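Side-chain contacts in sensor protein kinase WalK (PDB 4YWZ), which is an essential membrane-bound histidine kinase of Staphylococcus aureus, whose extracellular receptor domain probably senses an outside signal for the WalKR two-component system: residues S90-Q93 with K94-L98; V124-K128 with K129-N133; N141-Y144 with N145-N149. The protein carries 1 engineered substitution. All coordinates share one frame; numbering follows the deposited sequence.

Contact 1. Residues S90-Q93 with K94-L98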
loop_
_atom_site.group_PDB
_atom_site.type_symbol
_atom_site.label_atom_id
_atom_site.label_comp_id
_atom_site.label_asym_id
_atom_site.label_seq_id
_atom_site.Cartn_x
_atom_site.Cartn_y
_atom_site.Cartn_z
ATOM N N SER A 90 10.989 -19.932 -15.892
ATOM C CA SER A 90 10.437 -19.662 -17.210
ATOM C C SER A 90 9.902 -18.218 -17.399
ATOM O O SER A 90 9.949 -17.678 -18.489
ATOM C CB SER A 90 9.186 -20.580 -17.441
ATOM O OG SER A 90 9.777 -21.818 -17.725
ATOM N N SER A 91 9.416 -17.645 -16.305
ATOM C CA SER A 91 8.888 -16.270 -16.401
ATOM C C SER A 91 10.025 -15.285 -16.583
ATOM O O SER A 91 9.959 -14.330 -17.355
ATOM C CB SER A 91 8.014 -15.897 -15.172
ATOM O OG SER A 91 8.744 -15.749 -13.959
ATOM N N VAL A 92 11.144 -15.571 -15.949
ATOM C CA VAL A 92 12.371 -14.748 -16.099
ATOM C C VAL A 92 12.869 -14.872 -17.557
ATOM O O VAL A 92 13.217 -13.883 -18.206
ATOM C CB VAL A 92 13.467 -15.143 -15.123
ATOM C CG1 VAL A 92 14.854 -14.533 -15.413
ATOM C CG2 VAL A 92 13.038 -14.817 -13.690
ATOM N N GLN A 93 12.932 -16.112 -18.057
ATOM C CA GLN A 93 13.343 -16.382 -19.466
ATOM C C GLN A 93 12.469 -15.598 -20.430
ATOM O O GLN A 93 13.023 -15.037 -21.408
ATOM C CB GLN A 93 13.296 -17.885 -19.765
ATOM C CG GLN A 93 14.287 -18.729 -18.985
ATOM C CD GLN A 93 14.094 -20.298 -18.892
ATOM O OE1 GLN A 93 13.019 -20.832 -18.960
ATOM N NE2 GLN A 93 15.171 -20.971 -18.613
ATOM N N LYS A 94 11.147 -15.587 -20.174
ATOM C CA LYS A 94 10.205 -14.887 -21.014
ATOM C C LYS A 94 10.564 -13.367 -21.050
ATOM O O LYS A 94 10.664 -12.717 -22.080
ATOM C CB LYS A 94 8.784 -15.186 -20.735
ATOM C CG LYS A 94 7.804 -14.484 -21.594
ATOM C CD LYS A 94 6.374 -14.886 -21.228
ATOM C CE LYS A 94 5.419 -14.350 -22.241
ATOM N NZ LYS A 94 4.035 -14.203 -21.748
ATOM N N ALA A 95 10.758 -12.768 -19.889
ATOM C CA ALA A 95 11.135 -11.326 -19.858
ATOM C C ALA A 95 12.429 -11.021 -20.556
ATOM O O ALA A 95 12.552 -10.032 -21.269
ATOM C CB ALA A 95 11.236 -10.895 -18.392
ATOM N N LEU A 96 13.421 -11.856 -20.328
ATOM C CA LEU A 96 14.746 -11.681 -20.943
ATOM C C LEU A 96 14.625 -11.765 -22.480
ATOM O O LEU A 96 15.325 -10.999 -23.204
ATOM C CB LEU A 96 15.690 -12.715 -20.436
ATOM C CG LEU A 96 16.240 -12.593 -19.022
ATOM C CD1 LEU A 96 17.023 -13.818 -18.683
ATOM C CD2 LEU A 96 17.067 -11.318 -18.701
ATOM N N SER A 97 13.865 -12.730 -22.944
ATOM C CA SER A 97 13.716 -12.937 -24.457
ATOM C C SER A 97 12.914 -11.971 -25.172
ATOM O O SER A 97 13.182 -11.671 -26.326
ATOM C CB SER A 97 13.096 -14.311 -24.801
ATOM O OG SER A 97 13.948 -15.306 -24.284
ATOM N N LEU A 98 11.816 -11.587 -24.585
ATOM C CA LEU A 98 10.848 -10.660 -25.165
ATOM C C LEU A 98 11.182 -9.233 -24.873
ATOM O O LEU A 98 10.691 -8.329 -25.586
ATOM C CB LEU A 98 9.436 -10.961 -24.740
ATOM C CG LEU A 98 8.822 -12.344 -25.083
ATOM C CD1 LEU A 98 7.418 -12.478 -24.594
ATOM C CD2 LEU A 98 8.882 -12.512 -26.593
#
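V92 carries CG1 anti to its own backbone N (chi1 168°), and L96, one turn later, has CG anti to its carbonyl carbon (chi1 -74°). The two settings lay V92 and L96 alongside one another on the same flank of the helix, pointing the same way. One methyl from each makes the touch, V92 CG1 at 4.0 Å from L96 CD1. The leucine also folds over the preceding turn: its branch carbon CG comes to 3.4 Å from V92 O, so the carbonyl that receives the amide of L96 lies under aliphatic carbon as well. That amide bond, L96 N to V92 O, measures 2.9 Å; the bonds K94 N to S90 O (2.9 Å) and A95 N to S91 O (3.1 Å) precede it. Q93 O has two neighbours: S97 N gives it a backbone bond of 2.9 Å, and the hydroxyl S97 OG also lies 3.0 Å away. The long side chains leave this turn. K94 extends away from it, while Q93 stretches out until its NE2 bonds Q69 OE1. At the start of the helix D89 OD1 accepts V92 N and also pairs with S91 OG, which has a second partner in N121 ND2. This i to i+4 pattern is that of a short amphipathic alpha-helix, here lying across the sheet of the Cache-type sensor domain. V92 and A95 rest on N121 of strand 114-126 and, with L96, on N133 of strand 129-138; L96 also meets V130, and S91 O accepts a bond from N102 ND2 of strand 102-109.

Contact 2. Residues V124-K128 with K129-N133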
loop_
_atom_site.group_PDB
_atom_site.type_symbol
_atom_site.label_atom_id
_atom_site.label_comp_id
_atom_site.label_asym_id
_atom_site.label_seq_id
_atom_site.Cartn_x
_atom_site.Cartn_y
_atom_site.Cartn_z
ATOM N N VAL A 124 15.632 -5.151 -17.587
ATOM C CA VAL A 124 16.498 -3.969 -17.538
ATOM C C VAL A 124 17.113 -3.809 -18.927
ATOM O O VAL A 124 17.692 -4.753 -19.418
ATOM C CB VAL A 124 17.549 -3.999 -16.456
ATOM C CG1 VAL A 124 18.349 -2.712 -16.448
ATOM C CG2 VAL A 124 16.893 -4.276 -15.095
ATOM N N LYS A 125 16.852 -2.639 -19.550
ATOM C CA LYS A 125 17.409 -2.352 -20.932
ATOM C C LYS A 125 18.384 -1.223 -20.844
ATOM O O LYS A 125 18.149 -0.221 -20.126
ATOM C CB LYS A 125 16.326 -2.022 -21.915
ATOM C CG LYS A 125 15.360 -3.165 -22.161
ATOM C CD LYS A 125 14.333 -2.803 -23.144
ATOM C CE LYS A 125 13.464 -3.977 -23.442
ATOM N NZ LYS A 125 12.390 -3.577 -24.384
ATOM N N VAL A 126 19.529 -1.364 -21.535
ATOM C CA VAL A 126 20.483 -0.291 -21.651
ATOM C C VAL A 126 20.697 -0.166 -23.187
ATOM O O VAL A 126 20.905 -1.169 -23.858
ATOM C CB VAL A 126 21.781 -0.658 -21.040
ATOM C CG1 VAL A 126 22.841 0.436 -21.287
ATOM C CG2 VAL A 126 21.556 -0.947 -19.552
ATOM N N ASP A 127 20.531 1.053 -23.682
ATOM C CA ASP A 127 20.607 1.263 -25.163
ATOM C C ASP A 127 19.723 0.350 -25.905
ATOM O O ASP A 127 20.115 -0.178 -26.936
ATOM C CB ASP A 127 22.070 1.165 -25.583
ATOM C CG ASP A 127 22.333 1.653 -27.055
ATOM O OD1 ASP A 127 21.641 2.616 -27.383
ATOM O OD2 ASP A 127 23.107 1.017 -27.850
ATOM N N LYS A 128 18.488 0.179 -25.393
ATOM C CA LYS A 128 17.452 -0.686 -25.936
ATOM C C LYS A 128 17.688 -2.180 -25.879
ATOM O O LYS A 128 16.851 -2.897 -26.426
ATOM C CB LYS A 128 17.193 -0.387 -27.420
ATOM C CG LYS A 128 17.203 1.078 -27.776
ATOM C CD LYS A 128 15.896 1.732 -27.414
ATOM C CE LYS A 128 15.665 2.942 -28.316
ATOM N NZ LYS A 128 15.222 4.094 -27.472
ATOM N N LYS A 129 18.768 -2.668 -25.316
ATOM C CA LYS A 129 19.061 -4.065 -25.220
ATOM C C LYS A 129 18.871 -4.535 -23.783
ATOM O O LYS A 129 19.354 -3.914 -22.843
ATOM C CB LYS A 129 20.482 -4.412 -25.610
ATOM C CG LYS A 129 20.753 -4.260 -27.131
ATOM C CD LYS A 129 21.813 -5.291 -27.548
ATOM C CE LYS A 129 21.820 -5.477 -29.042
ATOM N NZ LYS A 129 21.766 -4.132 -29.656
ATOM N N VAL A 130 18.318 -5.747 -23.690
ATOM C CA VAL A 130 18.192 -6.381 -22.352
ATOM C C VAL A 130 19.554 -6.691 -21.806
ATOM O O VAL A 130 20.365 -7.399 -22.456
ATOM C CB VAL A 130 17.311 -7.648 -22.436
ATOM C CG1 VAL A 130 17.359 -8.437 -21.112
ATOM C CG2 VAL A 130 15.939 -7.271 -22.858
ATOM N N ILE A 131 19.818 -6.298 -20.551
ATOM C CA ILE A 131 20.992 -6.715 -19.836
ATOM C C ILE A 131 20.769 -7.661 -18.654
ATOM O O ILE A 131 21.728 -8.192 -17.991
ATOM C CB ILE A 131 21.802 -5.527 -19.291
ATOM C CG1 ILE A 131 20.986 -4.662 -18.312
ATOM C CG2 ILE A 131 22.316 -4.672 -20.394
ATOM C CD1 ILE A 131 21.810 -4.055 -17.184
ATOM N N GLY A 132 19.479 -7.801 -18.330
ATOM C CA GLY A 132 19.119 -8.560 -17.064
ATOM C C GLY A 132 17.688 -8.331 -16.767
ATOM O O GLY A 132 16.965 -7.787 -17.598
ATOM N N ASN A 133 17.230 -8.872 -15.642
ATOM C CA ASN A 133 15.867 -8.846 -15.271
ATOM C C ASN A 133 15.757 -8.635 -13.765
ATOM O O ASN A 133 16.559 -9.198 -13.006
ATOM C CB ASN A 133 15.165 -10.166 -15.639
ATOM C CG ASN A 133 13.732 -10.216 -15.196
ATOM O OD1 ASN A 133 12.871 -9.584 -15.773
ATOM N ND2 ASN A 133 13.490 -10.975 -14.082
HETATM O O HOH W 1 21.889 -1.222 -28.796
#
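I131 lies across V124 and V126, its chain oblique to both valines. Its CG1 sits between the backbone N and the carbonyl carbon (chi1 60°), which swings that branch toward V124: I131 CG1 meets V124 CG1 at 3.8 Å. The other branch reaches V126, with I131 CG2 at 3.9 Å from V126 CG2, and the terminal CD1 touches both valines. Helix 7-37 closes over this group, Y34 packing on both V126 and I131 and I30 on V124. The backbone is a two-residue beta hairpin: D127 and K128 form a type I' turn, closed by V126 N to K129 O (2.9 Å) and K129 N to V126 O (3.0 Å). Next comes a beta bulge, I131 and G132 facing V124 alone, since I131 N bonds V124 O at 2.9 Å and V124 N bonds G132 O at 3.0 Å. K125 and V130 cross obliquely on the other face, K125 CE being 4.2 Å from V130 CG2; the extended lysine ends with NZ on G99 O. At the turn D127 OD2 and K129 NZ do not touch. A water joins them, donating to D127 O and to D127 OD2 (2.7 Å) and accepting from K129 NZ.

Contact 3. Residues N141-Y144 with N145-N149; sequences NDVY and NQLNN
The apolar touch is between V143 and L147, which lie side by side and point the same way, V143 CG1 at 4.0 Å from L147 CD1. V143 has CG1 anti to its backbone N (chi1 -179°), turning that methyl toward the next turn, and L147 CG leans in to 3.4 Å from V143 O. Among the polar side chains, the amides of N141 and N145 cross with their planes 67° apart, N141 ND2 standing 3.5 Å from N145 OD1. N145 ND2 donates to a water at 2.6 Å, and this water donates to D142 OD1, bridging side chains three residues apart. Four backbone bonds pass from 141-144 to 145-148, the shortest N145 N to N141 O (2.8 Å) and the longest Q146 N to D142 O (3.1 Å). Beyond the segment, the Y144 ring makes a cation-pi contact with R116, and Q146 NE2 bonds E52 O of the second subunit. V143 packs on L12 and F15, and L147 on E8, all of helix 7-37. The arrangement is that of an amphipathic alpha-helix, here the C-terminal one of the receptor domain beside the beginning of its long N-terminal helix, consistent with both chain ends leading toward the membrane.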
loop_
_atom_site.group_PDB
_atom_site.type_symbol
_atom_site.label_atom_id
_atom_site.label_comp_id
_atom_site.label_asym_id
_atom_site.label_seq_id
_atom_site.Cartn_x
_atom_site.Cartn_y
_atom_site.Cartn_z
ATOM N N ASN A 141 -0.702 -11.062 -0.458
ATOM C CA ASN A 141 -1.587 -11.732 0.506
ATOM C C ASN A 141 -2.011 -10.745 1.532
ATOM O O ASN A 141 -3.099 -10.937 2.122
ATOM C CB ASN A 141 -0.978 -12.922 1.190
ATOM C CG ASN A 141 -2.028 -13.938 1.496
ATOM O OD1 ASN A 141 -2.964 -14.069 0.742
ATOM N ND2 ASN A 141 -1.963 -14.480 2.691
ATOM N N ASP A 142 -1.300 -9.620 1.715
ATOM C CA ASP A 142 -1.799 -8.634 2.630
ATOM C C ASP A 142 -3.135 -8.041 2.178
ATOM O O ASP A 142 -3.952 -7.701 3.064
ATOM C CB ASP A 142 -0.751 -7.526 2.873
ATOM C CG ASP A 142 0.507 -7.952 3.759
ATOM O OD1 ASP A 142 0.453 -8.902 4.605
ATOM O OD2 ASP A 142 1.476 -7.138 3.659
ATOM N N VAL A 143 -3.407 -7.897 0.845
ATOM C CA VAL A 143 -4.674 -7.466 0.265
ATOM C C VAL A 143 -5.768 -8.510 0.565
ATOM O O VAL A 143 -6.803 -8.202 1.119
ATOM C CB VAL A 143 -4.593 -7.173 -1.236
ATOM C CG1 VAL A 143 -5.933 -6.720 -1.665
ATOM C CG2 VAL A 143 -3.437 -6.123 -1.462
ATOM N N TYR A 144 -5.496 -9.772 0.211
ATOM C CA TYR A 144 -6.461 -10.840 0.487
ATOM C C TYR A 144 -6.794 -10.977 1.934
ATOM O O TYR A 144 -7.983 -11.141 2.299
ATOM C CB TYR A 144 -5.922 -12.138 -0.138
ATOM C CG TYR A 144 -5.862 -12.170 -1.663
ATOM C CD1 TYR A 144 -7.017 -12.286 -2.463
ATOM C CD2 TYR A 144 -4.684 -12.139 -2.295
ATOM C CE1 TYR A 144 -6.882 -12.360 -3.853
ATOM C CE2 TYR A 144 -4.572 -12.223 -3.697
ATOM C CZ TYR A 144 -5.655 -12.344 -4.435
ATOM O OH TYR A 144 -5.494 -12.393 -5.789
ATOM N N ASN A 145 -5.800 -10.842 2.790
ATOM C CA ASN A 145 -5.990 -10.932 4.252
ATOM C C ASN A 145 -6.903 -9.806 4.741
ATOM O O ASN A 145 -7.805 -10.001 5.530
ATOM C CB ASN A 145 -4.719 -10.916 5.047
ATOM C CG ASN A 145 -3.915 -12.245 4.996
ATOM O OD1 ASN A 145 -4.479 -13.306 4.757
ATOM N ND2 ASN A 145 -2.635 -12.130 5.147
ATOM N N GLN A 146 -6.657 -8.605 4.232
ATOM C CA GLN A 146 -7.501 -7.462 4.672
ATOM C C GLN A 146 -8.930 -7.622 4.151
ATOM O O GLN A 146 -9.868 -7.296 4.871
ATOM C CB GLN A 146 -6.820 -6.186 4.295
ATOM C CG GLN A 146 -7.669 -4.993 4.767
ATOM C CD GLN A 146 -7.953 -4.876 6.275
ATOM O OE1 GLN A 146 -7.397 -5.607 7.127
ATOM N NE2 GLN A 146 -8.867 -3.892 6.600
ATOM N N LEU A 147 -9.114 -8.093 2.936
ATOM C CA LEU A 147 -10.454 -8.293 2.366
ATOM C C LEU A 147 -11.202 -9.310 3.224
ATOM O O LEU A 147 -12.391 -9.181 3.528
ATOM C CB LEU A 147 -10.344 -8.736 0.921
ATOM C CG LEU A 147 -9.964 -7.687 -0.105
ATOM C CD1 LEU A 147 -9.654 -8.291 -1.440
ATOM C CD2 LEU A 147 -11.202 -6.819 -0.255
ATOM N N ASN A 148 -10.499 -10.367 3.640
ATOM C CA ASN A 148 -11.172 -11.392 4.459
ATOM C C ASN A 148 -11.516 -10.831 5.792
ATOM O O ASN A 148 -12.602 -11.093 6.342
ATOM C CB ASN A 148 -10.261 -12.625 4.637
ATOM C CG ASN A 148 -10.338 -13.588 3.462
ATOM O OD1 ASN A 148 -11.338 -13.702 2.744
ATOM N ND2 ASN A 148 -9.223 -14.256 3.219
ATOM N N ASN A 149 -10.675 -9.962 6.354
ATOM C CA ASN A 149 -10.975 -9.359 7.625
ATOM C C ASN A 149 -12.233 -8.427 7.629
ATOM O O ASN A 149 -12.846 -8.237 8.643
ATOM C CB ASN A 149 -9.803 -8.496 8.019
ATOM C CG ASN A 149 -9.809 -8.111 9.418
ATOM O OD1 ASN A 149 -10.122 -8.915 10.299
ATOM N ND2 ASN A 149 -9.423 -6.892 9.679
HETATM O O HOH W 2 -0.964 -10.347 6.009
#

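Contacts 1 and 3 repeat one helical device, a valine and a leucine four residues apart, whereas contact 2 is a hairpin with branched residues packed between its strands. All three are partly buried, mixing core-facing apolar groups with exposed polar ones. Contacts 1 and 2 meet directly, helix 90-98 lying on strand 129-138; the far face of the hairpin goes to helix 7-37. Contact 3 shares that long helix but lies on the opposite side of the chain's centre from contact 2, about 35 Å between their centres. Of the three, contact 3 alone touches the second subunit.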